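Local coordinates for protein papain-like protease (Human betacoronavirus 2c EMC/2012, PDB 4RNA) that probably cleaves the viral polyprotein as a papain-like cysteine protease and, as in related coronavirus enzymes, removes ubiquitin and ISG15 from host proteins, at residues I6-T11 and V20-K25; N26-Q31 and T45-K50; L106-N111 and F294-V299; R186-E191 and Q237-T242; L256-T261 and T302-C307. All coordinates share one frame; numbering follows the deposited sequence.

Contact 1: residues I6-T11 and V20-K25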
# COMPACT_ATOMS: atom_id res chain seq x y z
N ILE A 6 25.38 -0.60 29.88
CA ILE A 6 24.03 -0.23 30.29
C ILE A 6 22.99 -1.32 30.03
O ILE A 6 23.20 -2.22 29.21
CB ILE A 6 23.57 1.10 29.69
CG1 ILE A 6 23.35 0.97 28.18
CG2 ILE A 6 24.55 2.20 30.07
CD1 ILE A 6 22.69 2.18 27.57
N GLU A 7 21.87 -1.21 30.73
CA GLU A 7 20.70 -2.06 30.49
C GLU A 7 19.61 -1.16 29.92
O GLU A 7 19.40 -0.01 30.39
CB GLU A 7 20.25 -2.73 31.77
CG GLU A 7 21.04 -3.99 32.09
CD GLU A 7 20.38 -4.92 33.11
OE1 GLU A 7 19.47 -4.46 33.83
OE2 GLU A 7 20.75 -6.13 33.20
N VAL A 8 18.95 -1.63 28.86
CA VAL A 8 17.83 -0.89 28.26
C VAL A 8 16.69 -1.87 28.13
O VAL A 8 16.93 -3.08 28.03
CB VAL A 8 18.14 -0.36 26.85
CG1 VAL A 8 19.11 0.83 26.92
CG2 VAL A 8 18.66 -1.47 25.95
N LEU A 9 15.48 -1.32 28.06
CA LEU A 9 14.30 -2.18 27.86
C LEU A 9 13.87 -1.95 26.40
O LEU A 9 13.65 -0.81 25.94
CB LEU A 9 13.14 -1.78 28.80
CG LEU A 9 13.38 -2.03 30.32
CD1 LEU A 9 12.22 -1.48 31.15
CD2 LEU A 9 13.60 -3.48 30.65
N VAL A 10 13.79 -3.02 25.67
CA VAL A 10 13.49 -2.97 24.26
C VAL A 10 12.07 -3.44 24.00
O VAL A 10 11.67 -4.55 24.43
CB VAL A 10 14.58 -3.77 23.49
CG1 VAL A 10 14.25 -3.80 22.02
CG2 VAL A 10 15.95 -3.01 23.65
N THR A 11 11.32 -2.67 23.21
CA THR A 11 9.95 -3.12 22.91
C THR A 11 9.60 -2.80 21.44
O THR A 11 10.19 -1.90 20.82
CB THR A 11 8.93 -2.44 23.90
OG1 THR A 11 7.60 -2.87 23.68
CG2 THR A 11 8.91 -0.85 23.61
N VAL A 20 18.15 -5.68 27.50
CA VAL A 20 19.33 -5.92 26.68
C VAL A 20 20.47 -5.13 27.33
O VAL A 20 20.27 -3.97 27.69
CB VAL A 20 19.11 -5.49 25.19
CG1 VAL A 20 20.39 -5.66 24.38
CG2 VAL A 20 17.98 -6.35 24.58
N VAL A 21 21.64 -5.75 27.45
CA VAL A 21 22.83 -5.06 27.98
C VAL A 21 23.71 -4.57 26.80
O VAL A 21 24.06 -5.37 25.92
CB VAL A 21 23.64 -6.03 28.88
CG1 VAL A 21 24.95 -5.39 29.31
CG2 VAL A 21 22.80 -6.44 30.09
N LEU A 22 24.03 -3.28 26.78
CA LEU A 22 24.81 -2.70 25.71
C LEU A 22 26.14 -2.10 26.26
O LEU A 22 26.22 -1.75 27.45
CB LEU A 22 23.99 -1.55 25.12
CG LEU A 22 22.63 -2.03 24.53
CD1 LEU A 22 21.78 -0.81 24.18
CD2 LEU A 22 22.89 -2.79 23.24
N ASN A 23 27.14 -1.92 25.40
CA ASN A 23 28.40 -1.20 25.78
C ASN A 23 28.35 0.15 25.19
O ASN A 23 27.46 0.42 24.38
CB ASN A 23 29.67 -1.89 25.28
CG ASN A 23 29.77 -1.97 23.76
OD1 ASN A 23 29.82 -0.95 23.05
ND2 ASN A 23 29.82 -3.14 23.26
N ASN A 24 29.31 0.98 25.56
CA ASN A 24 29.41 2.30 24.98
C ASN A 24 30.52 2.38 23.93
O ASN A 24 31.03 3.46 23.66
CB ASN A 24 29.51 3.41 26.05
CG ASN A 24 30.87 3.45 26.76
OD1 ASN A 24 31.65 2.50 26.69
ND2 ASN A 24 31.13 4.55 27.48
N LYS A 25 30.89 1.24 23.35
CA LYS A 25 31.89 1.19 22.26
C LYS A 25 31.19 1.35 20.88
O LYS A 25 31.40 2.33 20.17
CB LYS A 25 32.72 -0.13 22.26
CG LYS A 25 33.14 -0.72 23.61
CD LYS A 25 34.23 -1.80 23.49
CE LYS A 25 34.11 -2.93 24.53
NZ LYS A 25 33.35 -2.63 25.78
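I6 opens the pairing with two backbone bonds to L22: its N gives to L22 O at 2.8 Å, in the carbonyl plane, and its O takes L22 N in return. Its CG1 stands between the backbone N and the carbonyl carbon (chi1 69°), which brings it to 4.0 Å from L22 CB. E7 lies opposite V21 in a non-hydrogen-bonded pair on the other face, and there CG meets V21 CG2 at 3.6 Å. Both remain largely exposed, and E7 also packs on V227 of the second subunit. V8 repeats the reciprocal bonding with V20, both bonds close to straight. Its CG2 branch reaches L22 CD1 at 3.6 Å, the side chains crossing at about a right angle, so one methyl bridges the I6 and V8 pairs on the buried face. I6, V8, V20 and L22 share that face, which Y28 and L56 help to cover; V20 also packs on Y226 of the second subunit. V10 packs on V20 at its end, CG2 to V20 CG2 at 4.0 Å. Alternating hydrogen-bonded and non-hydrogen-bonded pairs, with strand directions 135° apart, mark a twisted antiparallel beta hairpin at the edge of the N-terminal ubiquitin-like domain's sheet.

Contact 2: residues N26-Q31 and T45-K50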
# COMPACT_ATOMS: atom_id res chain seq x y z
N ASN A 26 30.34 0.37 20.53
CA ASN A 26 29.66 0.31 19.23
C ASN A 26 28.34 1.11 19.19
O ASN A 26 27.77 1.46 20.23
CB ASN A 26 29.34 -1.13 18.90
CG ASN A 26 30.55 -2.02 18.93
OD1 ASN A 26 30.79 -2.77 17.98
ND2 ASN A 26 31.30 -1.97 20.02
N THR A 27 27.84 1.37 18.00
CA THR A 27 26.50 1.98 17.87
C THR A 27 25.38 1.04 18.30
O THR A 27 25.55 -0.20 18.34
CB THR A 27 26.19 2.30 16.42
OG1 THR A 27 26.36 1.11 15.66
CG2 THR A 27 27.10 3.45 15.97
N TYR A 28 24.21 1.65 18.55
CA TYR A 28 22.97 0.87 18.73
C TYR A 28 22.72 -0.06 17.55
O TYR A 28 22.44 -1.28 17.70
CB TYR A 28 21.82 1.85 18.84
CG TYR A 28 21.64 2.40 20.21
CD1 TYR A 28 21.09 1.62 21.21
CD2 TYR A 28 22.01 3.73 20.51
CE1 TYR A 28 20.88 2.12 22.49
CE2 TYR A 28 21.82 4.25 21.79
CZ TYR A 28 21.26 3.42 22.77
OH TYR A 28 21.07 3.87 24.05
N ARG A 29 22.87 0.51 16.34
CA ARG A 29 22.72 -0.31 15.14
C ARG A 29 23.59 -1.57 15.16
O ARG A 29 23.08 -2.70 14.98
CB ARG A 29 23.00 0.51 13.88
CG ARG A 29 22.80 -0.38 12.63
CD ARG A 29 23.45 0.15 11.35
NE ARG A 29 23.07 1.52 11.09
CZ ARG A 29 22.21 1.87 10.14
NH1 ARG A 29 21.62 0.94 9.37
NH2 ARG A 29 21.97 3.17 9.93
N SER A 30 24.89 -1.42 15.43
CA SER A 30 25.79 -2.59 15.48
C SER A 30 25.45 -3.55 16.59
O SER A 30 25.58 -4.77 16.43
CB SER A 30 27.25 -2.18 15.68
OG SER A 30 27.51 -1.02 14.92
N GLN A 31 24.98 -3.02 17.73
CA GLN A 31 24.68 -3.90 18.87
C GLN A 31 23.32 -4.55 18.83
O GLN A 31 23.11 -5.71 19.36
CB GLN A 31 24.83 -3.06 20.15
CG GLN A 31 26.29 -2.58 20.37
CD GLN A 31 26.51 -2.11 21.79
OE1 GLN A 31 26.48 -2.93 22.75
NE2 GLN A 31 26.64 -0.83 21.96
N THR A 45 24.04 6.38 16.82
CA THR A 45 24.66 6.95 18.00
C THR A 45 25.21 5.85 18.88
O THR A 45 24.87 4.64 18.72
CB THR A 45 23.72 7.89 18.77
OG1 THR A 45 22.73 7.12 19.46
CG2 THR A 45 23.05 8.90 17.81
N ILE A 46 26.11 6.25 19.79
CA ILE A 46 26.71 5.28 20.73
C ILE A 46 25.94 5.34 22.04
O ILE A 46 25.70 6.44 22.59
CB ILE A 46 28.21 5.62 21.05
CG1 ILE A 46 29.05 5.75 19.76
CG2 ILE A 46 28.79 4.56 21.99
CD1 ILE A 46 29.33 4.43 19.07
N PRO A 47 25.55 4.18 22.58
CA PRO A 47 24.77 4.24 23.84
C PRO A 47 25.52 4.94 24.98
O PRO A 47 26.77 4.79 25.13
CB PRO A 47 24.58 2.75 24.22
CG PRO A 47 24.78 2.02 22.94
CD PRO A 47 25.84 2.80 22.18
N ASP A 48 24.75 5.63 25.80
CA ASP A 48 25.23 6.57 26.79
C ASP A 48 24.74 6.16 28.21
O ASP A 48 23.63 5.58 28.34
CB ASP A 48 24.67 7.93 26.41
CG ASP A 48 25.22 9.03 27.23
OD1 ASP A 48 26.26 9.59 26.82
OD2 ASP A 48 24.62 9.34 28.29
N GLU A 49 25.54 6.46 29.26
CA GLU A 49 25.12 6.22 30.67
C GLU A 49 23.71 6.79 30.90
O GLU A 49 22.90 6.20 31.60
CB GLU A 49 26.07 6.87 31.71
CG GLU A 49 27.54 6.44 31.70
CD GLU A 49 28.44 7.34 30.85
OE1 GLU A 49 29.07 8.29 31.41
OE2 GLU A 49 28.52 7.11 29.61
N LYS A 50 23.44 7.93 30.27
CA LYS A 50 22.17 8.63 30.44
C LYS A 50 20.92 7.80 30.08
O LYS A 50 19.88 7.92 30.74
CB LYS A 50 22.25 10.02 29.79
CG LYS A 50 23.07 10.96 30.71
CD LYS A 50 23.96 12.01 30.06
CE LYS A 50 24.91 12.55 31.13
NZ LYS A 50 25.18 14.02 31.03
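P47 lies on the Y28 ring in a CH-pi contact, where a loop packs against the short, one-turn helix 28-31 in the N-terminal ubiquitin-like domain. P47 CG sits 3.7 Å from the centroid of the Y28 ring and only 8° off its normal, so it is over the centre of the face. P47 CB meets Y28 CZ toward the hydroxyl end, while T45 OG1 lies in plane at the ring edge. The backbone adds one bond: Y28 N gives to T45 O at 3.1 Å, running nearly along the C=O axis. I46 folds its CD1 back over the N26 carbonyl and to 3.9 Å from T27 CG2.

The second shell fixes these groups. T27 is the N-cap: OG1 stands between the backbone N and the carbonyl carbon (chi1 54°), where it accepts from S30 N at 2.9 Å. Y28 OH bonds Q51 OE1, which anchors the far end of the ring, and T45 OG1 bonds I42 O. Q31 NE2 has two acceptors, N23 O and N26 O, and meets the latter from above the carbonyl plane. That same amide nitrogen rests 3.5 Å from P47 CG, the carbon that covers the Y28 ring.

Contact 3: residues L106-N111 and F294-V299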
# COMPACT_ATOMS: atom_id res chain seq x y z
N LEU A 106 -8.58 18.53 10.05
CA LEU A 106 -7.11 18.54 10.01
C LEU A 106 -6.66 19.77 9.23
O LEU A 106 -7.08 19.96 8.11
CB LEU A 106 -6.65 17.28 9.28
CG LEU A 106 -5.15 17.20 9.06
CD1 LEU A 106 -4.42 17.33 10.37
CD2 LEU A 106 -4.78 15.95 8.24
N LYS A 107 -5.84 20.62 9.82
CA LYS A 107 -5.39 21.82 9.08
C LYS A 107 -4.50 21.41 7.89
O LYS A 107 -3.76 20.41 8.00
CB LYS A 107 -4.63 22.76 10.01
CG LYS A 107 -5.53 23.70 10.80
CD LYS A 107 -4.73 24.61 11.75
CE LYS A 107 -3.48 25.19 11.11
NZ LYS A 107 -3.80 25.97 9.88
N LEU A 108 -4.56 22.17 6.78
CA LEU A 108 -3.70 21.93 5.61
C LEU A 108 -2.21 22.08 5.90
O LEU A 108 -1.72 23.14 6.34
CB LEU A 108 -4.05 22.87 4.42
CG LEU A 108 -3.36 22.54 3.08
CD1 LEU A 108 -3.74 21.14 2.59
CD2 LEU A 108 -3.71 23.58 2.02
N SER A 109 -1.47 21.03 5.60
CA SER A 109 -0.04 21.08 5.71
C SER A 109 0.53 19.89 4.97
O SER A 109 -0.04 18.80 5.03
CB SER A 109 0.40 21.06 7.17
OG SER A 109 1.78 20.86 7.24
N ASP A 110 1.64 20.09 4.26
CA ASP A 110 2.34 18.98 3.61
C ASP A 110 1.44 18.12 2.73
O ASP A 110 1.57 16.89 2.74
CB ASP A 110 3.03 18.08 4.67
CG ASP A 110 3.90 18.87 5.60
OD1 ASP A 110 4.86 19.48 5.08
OD2 ASP A 110 3.62 18.94 6.81
N ASN A 111 0.53 18.74 1.97
CA ASN A 111 -0.37 17.98 1.07
C ASN A 111 -1.29 16.95 1.76
O ASN A 111 -1.65 15.89 1.17
CB ASN A 111 0.44 17.25 -0.02
CG ASN A 111 0.84 18.19 -1.14
OD1 ASN A 111 0.05 19.02 -1.55
ND2 ASN A 111 2.07 18.04 -1.65
N PHE A 294 -15.64 21.79 4.49
CA PHE A 294 -14.51 21.79 5.40
C PHE A 294 -13.27 21.62 4.58
O PHE A 294 -12.87 20.49 4.16
CB PHE A 294 -14.66 20.66 6.39
CG PHE A 294 -15.75 20.87 7.39
CD1 PHE A 294 -15.51 21.61 8.55
CD2 PHE A 294 -17.01 20.29 7.23
CE1 PHE A 294 -16.50 21.81 9.49
CE2 PHE A 294 -18.00 20.48 8.16
CZ PHE A 294 -17.75 21.23 9.31
N ASP A 295 -12.67 22.75 4.28
CA ASP A 295 -11.52 22.72 3.44
C ASP A 295 -10.30 22.86 4.33
O ASP A 295 -9.82 23.98 4.62
CB ASP A 295 -11.58 23.85 2.41
CG ASP A 295 -10.32 23.90 1.56
OD1 ASP A 295 -9.44 23.03 1.76
OD2 ASP A 295 -10.19 24.80 0.70
N SER A 296 -9.82 21.70 4.80
CA SER A 296 -8.62 21.60 5.65
C SER A 296 -8.54 22.62 6.81
O SER A 296 -7.59 23.43 6.88
CB SER A 296 -7.36 21.61 4.78
OG SER A 296 -7.27 20.41 4.00
N GLY A 297 -9.53 22.58 7.71
CA GLY A 297 -9.51 23.43 8.89
C GLY A 297 -10.01 24.84 8.57
O GLY A 297 -9.63 25.80 9.22
N THR A 298 -10.84 24.94 7.52
CA THR A 298 -11.55 26.16 7.09
C THR A 298 -13.00 25.67 6.88
O THR A 298 -13.20 24.48 6.57
CB THR A 298 -10.93 26.69 5.77
OG1 THR A 298 -9.67 27.32 6.07
CG2 THR A 298 -11.85 27.69 5.01
N VAL A 299 -14.01 26.54 7.06
CA VAL A 299 -15.40 26.16 6.75
C VAL A 299 -16.14 27.24 5.94
O VAL A 299 -15.93 28.42 6.14
CB VAL A 299 -16.22 25.62 7.97
CG1 VAL A 299 -16.65 26.73 8.90
CG2 VAL A 299 -17.48 24.91 7.51
O HOH W 1 -6.03 18.77 5.62
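S296 packs its CB against L108 CB at 3.6 Å, with the serine OG turned toward the leucine's outer branch, 3.9 Å from L108 CD1. The leucine CG is anti to its own N (chi1 -170°), which sets CD1 beside the hydroxyl. L108 probably occupies the position of the oxyanion-hole tryptophan of relatives. Beside this overlap the backbones meet through one direct bond, L108 N to S296 O at 3.3 Å. It is long and bent, 143° at the hydrogen, and the donor sits 46° out of the carbonyl plane, so it is not directed at a lone pair.

S296 O also faces the CA-H of K107 at 3.5 Å, and L106 O approaches the CA of S296 in the reverse sense. A water completes the join: it donates to L106 O at 3.0 Å and accepts from S296 OG. G297 comes closest to K107, CA to CA 4.4 Å, and like S296 has a positive phi. This tight turn is closed from within by D295 N bonded to T298 O at 2.9 Å.

The turn connects strands 290-294 and 299-302 of the palm sheet and abuts the loop ahead of helix 115-122. It carries D295, whose OD1 bonds H280 NE2, consistent with the acid of the Cys-His-Asp catalytic triad; C113, probably the nucleophile, lies two residues beyond N111.

Contact 4: residues R186-E191 and Q237-T242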
# COMPACT_ATOMS: atom_id res chain seq x y z
N ARG A 186 -26.38 -6.41 4.84
CA ARG A 186 -26.55 -7.40 3.81
C ARG A 186 -26.84 -6.70 2.51
O ARG A 186 -27.57 -5.71 2.49
CB ARG A 186 -27.70 -8.27 4.22
CG ARG A 186 -27.92 -9.49 3.37
CD ARG A 186 -29.22 -10.12 3.83
NE ARG A 186 -29.47 -11.28 3.01
CZ ARG A 186 -28.74 -12.40 3.04
NH1 ARG A 186 -27.71 -12.54 3.88
NH2 ARG A 186 -29.05 -13.39 2.22
N MET A 187 -26.29 -7.24 1.41
CA MET A 187 -26.51 -6.66 0.08
C MET A 187 -26.73 -7.85 -0.89
O MET A 187 -25.85 -8.73 -0.97
CB MET A 187 -25.29 -5.83 -0.29
CG MET A 187 -25.50 -4.88 -1.45
SD MET A 187 -23.90 -4.13 -1.89
CE MET A 187 -22.98 -5.58 -2.26
N VAL A 188 -27.89 -7.90 -1.56
CA VAL A 188 -28.15 -9.01 -2.52
C VAL A 188 -28.32 -8.47 -3.94
O VAL A 188 -29.25 -7.74 -4.21
CB VAL A 188 -29.36 -9.86 -2.12
CG1 VAL A 188 -29.45 -11.11 -2.98
CG2 VAL A 188 -29.30 -10.23 -0.64
N TRP A 189 -27.38 -8.84 -4.83
CA TRP A 189 -27.44 -8.61 -6.26
C TRP A 189 -28.04 -9.80 -6.94
O TRP A 189 -27.76 -10.95 -6.59
CB TRP A 189 -26.04 -8.36 -6.84
CG TRP A 189 -25.45 -7.07 -6.34
CD1 TRP A 189 -24.63 -6.91 -5.24
CD2 TRP A 189 -25.65 -5.72 -6.89
NE1 TRP A 189 -24.32 -5.58 -5.06
CE2 TRP A 189 -24.87 -4.82 -6.04
CE3 TRP A 189 -26.36 -5.19 -7.97
CZ2 TRP A 189 -24.82 -3.45 -6.27
CZ3 TRP A 189 -26.31 -3.80 -8.18
CH2 TRP A 189 -25.56 -2.95 -7.33
N ARG A 190 -28.92 -9.54 -7.89
CA ARG A 190 -29.45 -10.63 -8.70
C ARG A 190 -29.04 -10.35 -10.13
O ARG A 190 -29.14 -9.17 -10.66
CB ARG A 190 -30.97 -10.80 -8.53
CG ARG A 190 -31.59 -11.91 -9.39
CD ARG A 190 -33.04 -12.15 -8.96
NE ARG A 190 -33.07 -12.78 -7.65
CZ ARG A 190 -34.09 -12.73 -6.80
NH1 ARG A 190 -35.19 -12.06 -7.12
NH2 ARG A 190 -34.00 -13.34 -5.62
N GLU A 191 -28.54 -11.42 -10.75
CA GLU A 191 -28.22 -11.41 -12.17
C GLU A 191 -29.17 -12.43 -12.86
O GLU A 191 -29.32 -13.58 -12.39
CB GLU A 191 -26.75 -11.77 -12.37
CG GLU A 191 -25.84 -10.65 -11.91
CD GLU A 191 -24.35 -10.84 -12.24
OE1 GLU A 191 -23.95 -11.91 -12.76
OE2 GLU A 191 -23.57 -9.89 -11.97
N GLN A 237 -29.32 -6.45 -11.09
CA GLN A 237 -30.00 -5.47 -10.25
C GLN A 237 -29.87 -5.74 -8.78
O GLN A 237 -29.91 -6.90 -8.36
CB GLN A 237 -31.51 -5.36 -10.66
CG GLN A 237 -32.32 -4.32 -9.92
CD GLN A 237 -33.71 -4.15 -10.51
OE1 GLN A 237 -33.92 -4.33 -11.73
NE2 GLN A 237 -34.66 -3.84 -9.65
N LEU A 238 -29.70 -4.68 -7.98
CA LEU A 238 -29.81 -4.80 -6.52
C LEU A 238 -31.26 -5.17 -6.01
O LEU A 238 -32.22 -4.46 -6.26
CB LEU A 238 -29.30 -3.49 -5.88
CG LEU A 238 -29.22 -3.48 -4.34
CD1 LEU A 238 -28.25 -4.54 -3.74
CD2 LEU A 238 -28.86 -2.05 -3.90
N VAL A 239 -31.43 -6.32 -5.35
CA VAL A 239 -32.77 -6.69 -4.92
C VAL A 239 -33.01 -6.60 -3.39
O VAL A 239 -34.16 -6.47 -2.91
CB VAL A 239 -33.18 -8.08 -5.45
CG1 VAL A 239 -33.37 -7.99 -6.99
CG2 VAL A 239 -32.13 -9.12 -5.06
N GLU A 240 -31.93 -6.61 -2.62
CA GLU A 240 -32.11 -6.41 -1.17
C GLU A 240 -30.89 -5.71 -0.59
O GLU A 240 -29.75 -5.96 -0.99
CB GLU A 240 -32.35 -7.74 -0.47
CG GLU A 240 -33.02 -7.59 0.88
CD GLU A 240 -32.34 -8.43 1.93
OE1 GLU A 240 -31.69 -7.86 2.85
OE2 GLU A 240 -32.42 -9.67 1.83
N HIS A 241 -31.15 -4.81 0.35
CA HIS A 241 -30.08 -4.01 0.93
C HIS A 241 -30.42 -3.61 2.34
O HIS A 241 -31.37 -2.88 2.59
CB HIS A 241 -29.81 -2.79 0.06
CG HIS A 241 -28.41 -2.30 0.17
ND1 HIS A 241 -27.98 -1.13 -0.40
CD2 HIS A 241 -27.30 -2.86 0.81
CE1 HIS A 241 -26.65 -0.98 -0.15
NE2 HIS A 241 -26.24 -2.02 0.60
N THR A 242 -29.62 -4.06 3.29
CA THR A 242 -29.87 -3.68 4.66
C THR A 242 -28.54 -3.37 5.35
O THR A 242 -27.68 -4.24 5.48
CB THR A 242 -30.69 -4.77 5.40
OG1 THR A 242 -30.62 -4.47 6.79
CG2 THR A 242 -30.08 -6.13 5.20
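R186 and T242 pair at one end of two neighbouring strands of the fingers sheet, in which backbone N-H and C=O groups pair across. R186 N reaches T242 O at 2.6 Å, and T242 N returns to R186 O; both lie in the carbonyl plane. V188 N goes to E240 O in a nearly straight bond, 175° at the hydrogen.

V188 O is doubly used. V239 N donates to V188 O at 2.8 Å. A weak bond from E240 N to V188 O, 3.3 Å long, accompanies it, because V239 and E240 both face V188: a classic beta bulge. Beyond it the register resumes with R190 and Q237, bonded N to O in each direction.

Side chains add a looser layer. R186, extended from CG to NE, brings NE to 3.6 Å from E240 OE2, a salt bridge at the edge of the guanidinium with the two planes 27° apart. R190 NE has its acid elsewhere, D200 OD1, while V239 CG2 lies over one face of its guanidinium; the zinc ion of the fingers is about 13 Å from the R190 side chain. On the other face of the sheet, H241 NE2 bonds A208 O, and the ring edge meets R186 O in plane through CD2. L238 CB covers the W189 six-membered ring at 4.0 Å from its centroid, in a CH-pi contact, and W189 NE1 makes a weak bond to M187 SD.

R186, E240 and R190 thus share a face with V188, while M187, W189, L238 and H241 lie on the other. Main-chain bonds fix the register, the bulge sharing one acceptor, and the long salt bridge probably contributes little.

Contact 5: residues L256-T261 and T302-C307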
# COMPACT_ATOMS: atom_id res chain seq x y z
N LEU A 256 -24.50 19.10 -9.55
CA LEU A 256 -25.11 20.19 -8.81
C LEU A 256 -25.67 19.61 -7.52
O LEU A 256 -26.66 18.82 -7.52
CB LEU A 256 -26.19 20.97 -9.61
CG LEU A 256 -26.62 22.39 -9.13
CD1 LEU A 256 -27.67 22.39 -8.02
CD2 LEU A 256 -25.42 23.28 -8.75
N VAL A 257 -25.02 19.95 -6.41
CA VAL A 257 -25.49 19.43 -5.13
C VAL A 257 -26.34 20.50 -4.51
O VAL A 257 -25.94 21.68 -4.51
CB VAL A 257 -24.31 19.02 -4.19
CG1 VAL A 257 -24.89 18.54 -2.86
CG2 VAL A 257 -23.41 17.95 -4.85
N THR A 258 -27.54 20.13 -4.08
CA THR A 258 -28.48 21.10 -3.38
C THR A 258 -29.13 20.50 -2.14
O THR A 258 -29.56 19.31 -2.11
CB THR A 258 -29.66 21.62 -4.34
OG1 THR A 258 -30.55 22.53 -3.64
CG2 THR A 258 -30.53 20.49 -4.83
N THR A 259 -29.30 21.34 -1.12
CA THR A 259 -30.08 20.94 0.04
C THR A 259 -31.62 21.24 -0.07
O THR A 259 -32.42 20.82 0.80
CB THR A 259 -29.55 21.64 1.33
OG1 THR A 259 -29.57 23.06 1.15
CG2 THR A 259 -28.14 21.19 1.66
N SER A 260 -32.04 21.90 -1.16
CA SER A 260 -33.45 22.37 -1.26
C SER A 260 -34.41 21.19 -1.31
O SER A 260 -35.58 21.28 -0.97
CB SER A 260 -33.65 23.31 -2.49
OG SER A 260 -33.36 22.62 -3.71
N THR A 261 -33.84 20.05 -1.66
CA THR A 261 -34.58 18.85 -1.89
C THR A 261 -34.49 17.87 -0.66
O THR A 261 -35.08 16.76 -0.66
CB THR A 261 -34.05 18.18 -3.18
OG1 THR A 261 -34.54 16.84 -3.24
CG2 THR A 261 -32.61 18.04 -3.10
N THR A 302 -23.20 26.84 1.99
CA THR A 302 -23.97 27.20 0.83
C THR A 302 -25.12 26.22 0.78
O THR A 302 -25.01 25.16 1.38
CB THR A 302 -23.15 27.11 -0.47
OG1 THR A 302 -23.98 27.55 -1.56
CG2 THR A 302 -22.69 25.66 -0.73
N SER A 303 -26.22 26.57 0.11
CA SER A 303 -27.32 25.57 -0.12
C SER A 303 -27.21 24.83 -1.47
O SER A 303 -27.85 23.79 -1.66
CB SER A 303 -28.67 26.23 0.00
OG SER A 303 -28.69 27.31 -0.92
N ASP A 304 -26.37 25.35 -2.38
CA ASP A 304 -26.18 24.78 -3.73
C ASP A 304 -24.74 24.88 -4.12
O ASP A 304 -24.11 25.95 -3.99
CB ASP A 304 -27.01 25.53 -4.80
CG ASP A 304 -28.50 25.49 -4.49
OD1 ASP A 304 -28.96 26.36 -3.73
OD2 ASP A 304 -29.21 24.54 -4.91
N TRP A 305 -24.24 23.78 -4.69
CA TRP A 305 -22.84 23.66 -5.02
C TRP A 305 -22.62 22.77 -6.20
O TRP A 305 -22.99 21.57 -6.18
CB TRP A 305 -22.06 23.12 -3.83
CG TRP A 305 -20.56 23.25 -3.95
CD1 TRP A 305 -19.82 24.12 -4.75
CD2 TRP A 305 -19.56 22.53 -3.15
NE1 TRP A 305 -18.47 23.95 -4.53
CE2 TRP A 305 -18.26 23.02 -3.57
CE3 TRP A 305 -19.62 21.56 -2.13
CZ2 TRP A 305 -17.06 22.54 -3.00
CZ3 TRP A 305 -18.41 21.08 -1.56
CH2 TRP A 305 -17.17 21.56 -1.99
N LYS A 306 -22.01 23.36 -7.23
CA LYS A 306 -21.55 22.63 -8.39
C LYS A 306 -20.10 22.26 -8.13
O LYS A 306 -19.23 23.10 -7.99
CB LYS A 306 -21.66 23.45 -9.70
CG LYS A 306 -21.35 22.59 -10.94
CD LYS A 306 -21.84 23.20 -12.25
CE LYS A 306 -20.93 24.32 -12.75
NZ LYS A 306 -21.31 24.74 -14.13
N CYS A 307 -19.85 20.97 -8.08
CA CYS A 307 -18.55 20.46 -7.63
C CYS A 307 -18.39 18.98 -8.09
O CYS A 307 -19.38 18.30 -8.41
CB CYS A 307 -18.47 20.53 -6.10
SG CYS A 307 -19.81 19.54 -5.36
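D304 reaches across to T258, and its side chain can be followed atom by atom. CB stands 4.0 Å from V257 O, the same oxygen that the D304 CA-H approaches at 3.2 Å. With CG anti to the carbonyl carbon (chi1 -59°), the carboxylate lies alongside T258, both side chains pointing the same way. CG itself is 3.7 Å from T258 OG1. OD2 accepts a hydrogen bond from T258 OG1 at 2.7 Å, met 40° out of the carboxylate plane, while OD1 accepts from S303 OG. T258 OG1 in turn accepts from S260 N at 3.0 Å, an ST turn, and from S260 OG, so one hydroxyl gives once and receives twice.

In the backbone, V257 N and W305 O bond at 2.6 Å, W305 N returns to V257 O, and T259 N goes to S303 O beyond the last strand pair. On the face opposite D304, V257 CG2 touches C307 SG, and the cysteine CB lies over the W305 ring, 3.5 Å above its plane. K293 makes a cation-pi contact with this indole. Strand directions 155° apart and alternating bonds identify an antiparallel pair, 252-258 with 304-315, in the twisted sheet of the palm.

From the N terminus, contact 1 closes the short hairpin loop between 6-11 and 20-25, and contact 2 follows in series, closing the loop between 26-31 and 45-50. The two touch, strand 18-23 running into helix 28-31, and both lie in the ubiquitin-like domain. Contact 3 spans 182 residues, tying the loop before helix 115-122 to a palm hairpin and so bringing the helical thumb and the palm together at the probable active site. Within that span lies contact 4, which joins two strands of the fingers sheet. Contact 5 crosses contact 3: 256-261 falls inside its span and 302-307 beyond it, in the same palm sheet. Contact 1 lies about 59 Å from contact 4, centre to centre.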